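Local coordinates for protein Chymotrypsin/elastase isoinhibitor 1 (Ascaris suum, PDB 1EAI) that inhibits chymotrypsin- and elastase-type serine proteinases and so defends the organism against the proteinases of its host, at residues Thr27-Leu31 with Met32-Pro36. Numbering follows the deposited sequence.
Sequences TPCPL and MCRRP
R34 reaches back across the bend of the chain to P30, and the inhibitory loop between them shows how a backbone carbonyl can be met from inside a curve. Hydrogen bonding centres on P30 O. Both terminal nitrogens of the guanidinium, R34 NH1 and R34 NH2, lie 3.4 Å from P30 O and donate weak bonds to it, like a fork with its two prongs on one acceptor. A third weak bond comes from the main chain, where M32 N stands 2.8 Å from P30 O but meets it at a bent angle of 129°. Three donors thus converge on one oxygen, tying P30, one residue before L31, to M32 and R34 on the far side of the L31–M32 bond.

The packing is of side chain on side chain. The R34 chain, bent at chi2 (147°), crosses the P30 ring at about a right angle, and P30 CD sits at the edge of the R34 guanidinium, near its plane, 3.0 Å from R34 NH2. From an oblique direction C29 SG lies 3.6 Å from R34 NH1; with SG anti to the backbone N (chi1 -172°), the sulfur is directed to its disulfide with C17. M32 behaves differently: with CG anti to its own N, its side chain leads away from residues 27-31.

C33 is likewise bonded to C14, so disulfides fasten the loop on both sides of the reactive bond. C29 and P30 also pair in an antiparallel ladder with a strand of the bound partner protein. This is the disulfide-braced reactive-site loop of a TIL-domain canonical inhibitor, carrying the L31–M32 reactive bond.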
loop_
_atom_site.group_PDB
_atom_site.type_symbol
_atom_site.label_atom_id
_atom_site.label_comp_id
_atom_site.label_asym_id
_atom_site.label_seq_id
_atom_site.Cartn_x
_atom_site.Cartn_y
_atom_site.Cartn_z
ATOM N N THR C 27 -18.949 -10.091 5.623
ATOM C CA THR C 27 -17.699 -9.354 5.787
ATOM C C THR C 27 -17.780 -7.997 5.101
ATOM O O THR C 27 -18.285 -7.934 4.006
ATOM C CB THR C 27 -16.473 -10.176 5.358
ATOM O OG1 THR C 27 -16.598 -10.563 4.023
ATOM C CG2 THR C 27 -16.495 -11.467 6.111
ATOM N N PRO C 28 -17.282 -6.902 5.729
ATOM C CA PRO C 28 -17.315 -5.490 5.202
ATOM C C PRO C 28 -16.448 -5.056 4.011
ATOM O O PRO C 28 -15.300 -5.421 3.932
ATOM C CB PRO C 28 -16.744 -4.632 6.359
ATOM C CG PRO C 28 -16.523 -5.531 7.589
ATOM C CD PRO C 28 -16.724 -6.966 7.119
ATOM N N CYS C 29 -16.933 -4.164 3.148
ATOM C CA CYS C 29 -16.086 -3.552 2.120
ATOM C C CYS C 29 -16.257 -2.004 2.224
ATOM O O CYS C 29 -17.349 -1.452 1.970
ATOM C CB CYS C 29 -16.347 -4.110 0.705
ATOM S SG CYS C 29 -15.174 -3.562 -0.571
ATOM N N PRO C 30 -15.191 -1.243 2.622
ATOM C CA PRO C 30 -15.339 0.208 2.725
ATOM C C PRO C 30 -15.788 0.898 1.439
ATOM O O PRO C 30 -15.334 0.517 0.354
ATOM C CB PRO C 30 -14.025 0.728 3.281
ATOM C CG PRO C 30 -13.401 -0.432 4.024
ATOM C CD PRO C 30 -13.952 -1.722 3.372
ATOM N N LEU C 31 -16.619 1.954 1.531
ATOM C CA LEU C 31 -17.087 2.601 0.289
ATOM C C LEU C 31 -16.079 3.490 -0.549
ATOM O O LEU C 31 -16.446 4.512 -1.221
ATOM C CB LEU C 31 -18.575 3.143 0.398
ATOM C CG LEU C 31 -19.638 1.964 0.422
ATOM C CD1 LEU C 31 -21.018 2.422 0.903
ATOM C CD2 LEU C 31 -19.901 1.439 -0.993
ATOM N N MET C 32 -14.772 3.175 -0.463
ATOM C CA MET C 32 -13.791 3.945 -1.207
ATOM C C MET C 32 -13.013 3.194 -2.314
ATOM O O MET C 32 -12.408 2.170 -2.022
ATOM C CB MET C 32 -12.780 4.461 -0.150
ATOM C CG MET C 32 -11.694 5.351 -0.773
ATOM S SD MET C 32 -10.561 6.210 0.374
ATOM C CE MET C 32 -9.918 4.915 1.445
ATOM N N CYS C 33 -12.801 3.739 -3.554
ATOM C CA CYS C 33 -11.917 3.063 -4.523
ATOM C C CYS C 33 -10.500 2.822 -4.046
ATOM O O CYS C 33 -9.883 3.698 -3.446
ATOM C CB CYS C 33 -11.719 3.888 -5.750
ATOM S SG CYS C 33 -13.309 4.252 -6.545
ATOM N N ARG C 34 -9.976 1.635 -4.370
ATOM C CA ARG C 34 -8.616 1.172 -4.193
ATOM C C ARG C 34 -7.874 1.356 -5.533
ATOM O O ARG C 34 -8.474 1.688 -6.604
ATOM C CB ARG C 34 -8.619 -0.249 -3.693
ATOM C CG ARG C 34 -9.163 -0.334 -2.283
ATOM C CD ARG C 34 -9.935 -1.638 -1.959
ATOM N NE ARG C 34 -10.700 -1.590 -0.683
ATOM C CZ ARG C 34 -12.023 -1.225 -0.507
ATOM N NH1 ARG C 34 -12.894 -0.883 -1.517
ATOM N NH2 ARG C 34 -12.458 -1.199 0.774
ATOM N N ARG C 35 -6.562 1.156 -5.479
ATOM C CA ARG C 35 -5.657 1.321 -6.630
ATOM C C ARG C 35 -6.016 0.411 -7.773
ATOM O O ARG C 35 -6.400 -0.712 -7.555
ATOM C CB ARG C 35 -4.259 0.899 -6.229
ATOM C CG ARG C 35 -3.760 1.498 -4.928
ATOM C CD ARG C 35 -3.518 3.029 -5.008
ATOM N NE ARG C 35 -2.688 3.624 -3.911
ATOM C CZ ARG C 35 -1.433 4.166 -3.967
ATOM N NH1 ARG C 35 -0.693 4.265 -5.091
ATOM N NH2 ARG C 35 -0.875 4.632 -2.830
ATOM N N PRO C 36 -5.754 0.844 -8.987
ATOM C CA PRO C 36 -6.065 0.105 -10.213
ATOM C C PRO C 36 -5.425 -1.217 -10.279
ATOM O O PRO C 36 -4.336 -1.298 -9.735
ATOM C CB PRO C 36 -5.638 0.966 -11.371
ATOM C CG PRO C 36 -5.706 2.373 -10.779
ATOM C CD PRO C 36 -5.427 2.251 -9.275
#